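Local coordinates for AbiEi antitoxin C-terminal domain-containing protein (Mycobacterium tuberculosis, PDB 1ZEL), which is of unknown function but probably binds DNA through a winged helix-turn-helix and is related to the AbiEi family of antitoxins, at residues Tyr87-Ser92 with Ala139-Val144; Ala109-Gly114 with Arg118-Arg123. All coordinates share one frame; numbering follows the deposited sequence.

Interaction 1 (Tyr87-Ser92 with Ala139-Val144); sequences YLPLRS and ASYVSV. With FMT (formic acid), chain F.
L90 and P89, in the first turn of helix 88-96, meet V142 and Y141 where a loop runs into strand 142-145. From CB, L90 turns its CG beside its own backbone N (chi1 -68°); CD1 carries the extended chain on (chi2 173°), while CD2 branches off it. The CA-CB bond does not aim at the strand, yet the branch ends closer: CD2 lies 3.9 Å from CG2 of V142, in the conformer of the valine given here, while the side chain also packs on I124 and I126 of the neighbouring strand and on L104 of strand 103-104. One step back along the helix, P89 presents its pyrrolidine ring to Y141. CB of P89 is 4.0 Å from CB of Y141, and CG of P89 is 4.1 Å from CD2 of Y141, approaching the phenol obliquely as the two side chains cross at about a right angle. At the N-cap position, Y87 makes no contact with 139-144; its OH meets O2 of the formic acid at 2.5 Å, a very short hydrogen bond. Within the helix, S92 OG returns a 2.9 Å hydrogen bond to O of P89, tilted 34° from the carbonyl plane. No hydrogen bond spans the two segments, and the area buried is a modest 141 Å². The start of helix 88-96 therefore packs on the sheet through methyl and methylene contacts, L90 touching all three strands and P89 the loop residue Y141, while the polar bonds are made within the helix segment or to partners elsewhere.

Interaction 2 (Ala109-Gly114 with Arg118-Arg123); sequences AAWHLG and RQPDGR. With FMT (formic acid), chain F.
W111, near the end of helix 106-113, lays its indole against the loop Q119-P120 that leads to strand 124-127; the helix itself closes in a Schellman motif at G114. The principal interactions are CH-pi. CA of Q119 stands 3.5 Å from the centroid of the six-membered ring of W111, only 8° off the normal, and CD of P120 lies 4.0 Å from the centroid of the five-membered ring, so backbone and proline ring together pave one indole face. CG of W111 is anti to its backbone N, which swings the indole out over the loop. Van der Waals contacts extend this cover: CB of Q119 is 3.6 Å from CZ2 of W111, its CG passes near CE2 and NE1, and CD of P120 is 3.6 Å from CG of W111. CB and CG of Q119 thus cross the indole obliquely, and the chain then runs extended to the amide, whose plane is 9° from the ring plane. Over the same face, N of Q119 comes to 3.3 Å from CZ3 of W111; the carbonyl carbon of R118 approaches this atom obliquely. No hydrogen bond joins the segments; those present lie within the helix or go to partners elsewhere. In the helix, N of G114 makes weak bonds to O of A110 and of W111, its positive phi ending the turn. Beside the contact, formic acid, probably from the crystallisation liquor, also bonds to S108. Its O1 accepts a hydrogen bond of 3.2 Å from NE2 of Q119, with an N-H...O angle of 148°.

Overall arrangement
Interaction 1 starts at 87-92, the beginning of helix 88-96. The chain then passes strand 103-104 and enters helix 106-113, where interaction 2 begins. It closes that short loop at 118-123, continues through strand 124-127 and returns in 139-144 to close the longer loop of interaction 1. Interaction 2 is thus nested inside interaction 1; their centres are about 14 Å apart. Two probable hydrogen bonds join them: Y87 OH to H112 NE2 (2.6 Å), and R123 NH1 to A139 O (2.9 Å). Both touch the same formic acid. Within this AbiEi-type domain, interaction 1 ties helix 88-96 to the mixed three-stranded sheet, and interaction 2 ties helix 106-113 to the loop leading into strand 124-127.

Interaction 1 (Tyr87-Ser92 with Ala139-Val144)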
loop_
_atom_site.group_PDB
_atom_site.type_symbol
_atom_site.label_atom_id
_atom_site.label_comp_id
_atom_site.label_asym_id
_atom_site.label_seq_id
_atom_site.Cartn_x
_atom_site.Cartn_y
_atom_site.Cartn_z
ATOM N N TYR A 87 -6.552 1.284 -6.370
ATOM C CA TYR A 87 -5.646 0.158 -6.384
ATOM C C TYR A 87 -5.745 -0.676 -7.643
ATOM O O TYR A 87 -5.195 -1.767 -7.697
ATOM C CB TYR A 87 -5.858 -0.719 -5.145
ATOM C CG TYR A 87 -5.654 0.022 -3.813
ATOM C CD1 TYR A 87 -4.545 0.847 -3.606
ATOM C CD2 TYR A 87 -6.554 -0.127 -2.778
ATOM C CE1 TYR A 87 -4.360 1.534 -2.405
ATOM C CE2 TYR A 87 -6.372 0.541 -1.564
ATOM C CZ TYR A 87 -5.270 1.368 -1.389
ATOM O OH TYR A 87 -5.096 2.006 -0.177
ATOM N N LEU A 88 -6.408 -0.161 -8.674
ATOM C CA LEU A 88 -6.569 -0.948 -9.890
ATOM C C LEU A 88 -5.241 -1.385 -10.527
ATOM O O LEU A 88 -5.157 -2.497 -11.042
ATOM C CB LEU A 88 -7.493 -0.248 -10.912
ATOM C CG LEU A 88 -8.965 -0.629 -10.887
ATOM C CD1 LEU A 88 -9.786 0.224 -11.867
ATOM C CD2 LEU A 88 -9.183 -2.139 -11.147
ATOM N N PRO A 89 -4.194 -0.521 -10.499
ATOM C CA PRO A 89 -2.883 -1.033 -10.942
ATOM C C PRO A 89 -2.425 -2.328 -10.241
ATOM O O PRO A 89 -1.870 -3.221 -10.889
ATOM C CB PRO A 89 -1.924 0.117 -10.611
ATOM C CG PRO A 89 -2.811 1.372 -10.643
ATOM C CD PRO A 89 -4.152 0.926 -10.162
ATOM N N LEU A 90 -2.641 -2.427 -8.932
ATOM C CA LEU A 90 -2.244 -3.622 -8.191
ATOM C C LEU A 90 -3.168 -4.803 -8.452
ATOM O O LEU A 90 -2.721 -5.949 -8.566
ATOM C CB LEU A 90 -2.163 -3.322 -6.695
ATOM C CG LEU A 90 -1.020 -2.377 -6.324
ATOM C CD1 LEU A 90 -1.124 -2.000 -4.865
ATOM C CD2 LEU A 90 0.343 -3.019 -6.622
ATOM N N ARG A 91 -4.470 -4.537 -8.512
ATOM C CA ARG A 91 -5.411 -5.585 -8.903
ATOM C C ARG A 91 -5.101 -6.084 -10.309
ATOM O O ARG A 91 -5.285 -7.263 -10.588
ATOM C CB ARG A 91 -6.855 -5.081 -8.827
ATOM C CG ARG A 91 -7.215 -4.511 -7.445
ATOM C CD ARG A 91 -8.706 -4.303 -7.320
ATOM N NE ARG A 91 -9.015 -3.200 -6.412
ATOM C CZ ARG A 91 -9.067 -3.303 -5.079
ATOM N NH1 ARG A 91 -8.850 -4.464 -4.482
ATOM N NH2 ARG A 91 -9.352 -2.233 -4.343
ATOM N N SER A 92 -4.660 -5.207 -11.209
ATOM C CA SER A 92 -4.290 -5.706 -12.552
ATOM C C SER A 92 -3.086 -6.649 -12.532
ATOM O O SER A 92 -2.989 -7.599 -13.340
ATOM C CB SER A 92 -4.086 -4.559 -13.551
ATOM O OG SER A 92 -2.775 -4.041 -13.536
ATOM N N ALA A 139 5.899 0.831 -12.545
ATOM C CA ALA A 139 6.816 1.771 -11.863
ATOM C C ALA A 139 6.228 3.179 -11.645
ATOM O O ALA A 139 6.458 3.794 -10.607
ATOM C CB ALA A 139 8.144 1.853 -12.615
ATOM N N SER A 140 5.460 3.673 -12.619
ATOM C CA SER A 140 4.819 4.992 -12.544
ATOM C C SER A 140 3.672 5.062 -11.552
ATOM O O SER A 140 3.150 6.148 -11.293
ATOM C CB SER A 140 4.250 5.397 -13.906
ATOM O OG SER A 140 5.268 5.653 -14.858
ATOM N N TYR A 141 3.254 3.913 -11.040
ATOM C CA TYR A 141 2.012 3.784 -10.261
ATOM C C TYR A 141 2.240 3.368 -8.814
ATOM O O TYR A 141 1.364 3.553 -7.971
ATOM C CB TYR A 141 1.050 2.787 -10.965
ATOM C CG TYR A 141 0.670 3.249 -12.366
ATOM C CD1 TYR A 141 1.401 2.850 -13.485
ATOM C CD2 TYR A 141 -0.393 4.114 -12.554
ATOM C CE1 TYR A 141 1.074 3.308 -14.756
ATOM C CE2 TYR A 141 -0.732 4.569 -13.809
ATOM C CZ TYR A 141 -0.005 4.165 -14.904
ATOM O OH TYR A 141 -0.376 4.646 -16.133
ATOM N N VAL A 142 3.421 2.825 -8.533
ATOM C CA VAL A 142 3.722 2.214 -7.252
ATOM C C VAL A 142 5.117 2.656 -6.775
ATOM O O VAL A 142 5.990 2.901 -7.590
ATOM C CB VAL A 142 3.621 0.660 -7.381
ATOM C CG1 VAL A 142 4.009 -0.020 -6.121
ATOM C CG2 VAL A 142 2.209 0.232 -7.775
ATOM N N SER A 143 5.319 2.769 -5.466
ATOM C CA SER A 143 6.668 2.967 -4.956
ATOM C C SER A 143 6.946 1.764 -4.073
ATOM O O SER A 143 6.080 1.342 -3.313
ATOM C CB SER A 143 6.776 4.268 -4.171
ATOM O OG SER A 143 6.021 4.175 -2.994
ATOM N N VAL A 144 8.129 1.171 -4.204
ATOM C CA VAL A 144 8.403 -0.095 -3.546
ATOM C C VAL A 144 9.362 0.111 -2.384
ATOM O O VAL A 144 10.377 0.765 -2.543
ATOM C CB VAL A 144 9.009 -1.134 -4.532
ATOM C CG1 VAL A 144 9.213 -2.461 -3.816
ATOM C CG2 VAL A 144 8.104 -1.326 -5.773
HETATM C C FMT F . -4.665 4.989 -0.953
HETATM O O1 FMT F . -5.895 5.079 -0.859
HETATM O O2 FMT F . -3.971 4.236 -0.252
#

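Interaction 2 (Ala109-Gly114 with Arg118-Arg123)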
loop_
_atom_site.group_PDB
_atom_site.type_symbol
_atom_site.label_atom_id
_atom_site.label_comp_id
_atom_site.label_asym_id
_atom_site.label_seq_id
_atom_site.Cartn_x
_atom_site.Cartn_y
_atom_site.Cartn_z
ATOM N N ALA A 109 -1.080 1.562 4.041
ATOM C CA ALA A 109 -1.302 0.755 5.229
ATOM C C ALA A 109 -1.739 1.646 6.394
ATOM O O ALA A 109 -2.700 1.317 7.088
ATOM C CB ALA A 109 -0.050 0.008 5.606
ATOM N N ALA A 110 -1.045 2.767 6.614
ATOM C CA ALA A 110 -1.385 3.687 7.713
ATOM C C ALA A 110 -2.801 4.239 7.557
ATOM O O ALA A 110 -3.531 4.454 8.548
ATOM C CB ALA A 110 -0.370 4.859 7.756
ATOM N N TRP A 111 -3.191 4.512 6.313
ATOM C CA TRP A 111 -4.493 5.108 6.035
ATOM C C TRP A 111 -5.610 4.153 6.439
ATOM O O TRP A 111 -6.515 4.517 7.177
ATOM C CB TRP A 111 -4.577 5.503 4.546
ATOM C CG TRP A 111 -5.966 5.752 4.010
ATOM C CD1 TRP A 111 -6.622 5.024 3.056
ATOM C CD2 TRP A 111 -6.860 6.819 4.380
ATOM N NE1 TRP A 111 -7.858 5.564 2.810
ATOM C CE2 TRP A 111 -8.028 6.667 3.604
ATOM C CE3 TRP A 111 -6.773 7.889 5.273
ATOM C CZ2 TRP A 111 -9.115 7.525 3.710
ATOM C CZ3 TRP A 111 -7.870 8.744 5.393
ATOM C CH2 TRP A 111 -9.022 8.553 4.611
ATOM N N HIS A 112 -5.523 2.907 5.991
ATOM C CA HIS A 112 -6.572 1.940 6.280
ATOM C C HIS A 112 -6.570 1.459 7.735
ATOM O O HIS A 112 -7.620 1.070 8.239
ATOM C CB HIS A 112 -6.507 0.771 5.296
ATOM C CG HIS A 112 -6.819 1.159 3.878
ATOM N ND1 HIS A 112 -8.058 1.638 3.494
ATOM C CD2 HIS A 112 -6.062 1.122 2.754
ATOM C CE1 HIS A 112 -8.040 1.905 2.197
ATOM N NE2 HIS A 112 -6.841 1.598 1.723
ATOM N N LEU A 113 -5.409 1.506 8.391
ATOM C CA LEU A 113 -5.279 1.173 9.809
ATOM C C LEU A 113 -5.786 2.333 10.664
ATOM O O LEU A 113 -6.079 2.159 11.861
ATOM C CB LEU A 113 -3.815 0.872 10.171
ATOM C CG LEU A 113 -3.200 -0.465 9.741
ATOM C CD1 LEU A 113 -1.687 -0.530 10.064
ATOM C CD2 LEU A 113 -3.966 -1.640 10.371
ATOM N N GLY A 114 -5.909 3.503 10.048
ATOM C CA GLY A 114 -6.580 4.641 10.706
ATOM C C GLY A 114 -5.679 5.690 11.320
ATOM O O GLY A 114 -6.148 6.530 12.097
ATOM N N ARG A 118 -5.688 12.378 6.418
ATOM C CA ARG A 118 -6.091 12.591 5.029
ATOM C C ARG A 118 -5.761 11.377 4.206
ATOM O O ARG A 118 -4.702 10.777 4.384
ATOM C CB ARG A 118 -5.349 13.791 4.414
ATOM C CG ARG A 118 -5.472 15.141 5.144
ATOM C CD ARG A 118 -6.904 15.459 5.543
ATOM N NE ARG A 118 -7.790 15.665 4.402
ATOM C CZ ARG A 118 -9.068 15.302 4.384
ATOM N NH1 ARG A 118 -9.590 14.705 5.440
ATOM N NH2 ARG A 118 -9.821 15.534 3.316
ATOM N N GLN A 119 -6.655 11.026 3.287
ATOM C CA GLN A 119 -6.349 9.979 2.340
ATOM C C GLN A 119 -5.110 10.368 1.562
ATOM O O GLN A 119 -5.040 11.469 1.014
ATOM C CB GLN A 119 -7.493 9.712 1.369
ATOM C CG GLN A 119 -7.173 8.565 0.411
ATOM C CD GLN A 119 -8.291 8.271 -0.562
ATOM O OE1 GLN A 119 -9.357 8.871 -0.494
ATOM N NE2 GLN A 119 -8.053 7.318 -1.471
ATOM N N PRO A 120 -4.127 9.465 1.512
ATOM C CA PRO A 120 -2.946 9.792 0.749
ATOM C C PRO A 120 -3.205 9.643 -0.755
ATOM O O PRO A 120 -4.068 8.872 -1.198
ATOM C CB PRO A 120 -1.931 8.755 1.243
ATOM C CG PRO A 120 -2.741 7.576 1.579
ATOM C CD PRO A 120 -4.033 8.130 2.130
ATOM N N ASP A 121 -2.470 10.405 -1.538
ATOM C CA ASP A 121 -2.548 10.279 -2.975
ATOM C C ASP A 121 -1.133 10.051 -3.506
ATOM O O ASP A 121 -0.169 10.047 -2.743
ATOM C CB ASP A 121 -3.235 11.505 -3.608
ATOM C CG ASP A 121 -2.593 12.843 -3.209
ATOM O OD1 ASP A 121 -1.357 12.915 -2.982
ATOM O OD2 ASP A 121 -3.345 13.848 -3.147
ATOM N N GLY A 122 -1.014 9.847 -4.804
ATOM C CA GLY A 122 0.295 9.632 -5.400
ATOM C C GLY A 122 0.500 8.172 -5.709
ATOM O O GLY A 122 -0.453 7.385 -5.722
ATOM N N ARG A 123 1.746 7.797 -5.944
ATOM C CA ARG A 123 2.038 6.404 -6.217
ATOM C C ARG A 123 1.691 5.554 -4.999
ATOM O O ARG A 123 1.777 6.017 -3.858
ATOM C CB ARG A 123 3.485 6.233 -6.646
ATOM C CG ARG A 123 3.780 7.014 -7.918
ATOM C CD ARG A 123 5.141 6.655 -8.442
ATOM N NE ARG A 123 6.157 6.804 -7.410
ATOM C CZ ARG A 123 7.343 6.207 -7.443
ATOM N NH1 ARG A 123 7.660 5.412 -8.461
ATOM N NH2 ARG A 123 8.211 6.401 -6.455
HETATM C C FMT F . -4.665 4.989 -0.953
HETATM O O1 FMT F . -5.895 5.079 -0.859
HETATM O O2 FMT F . -3.971 4.236 -0.252
#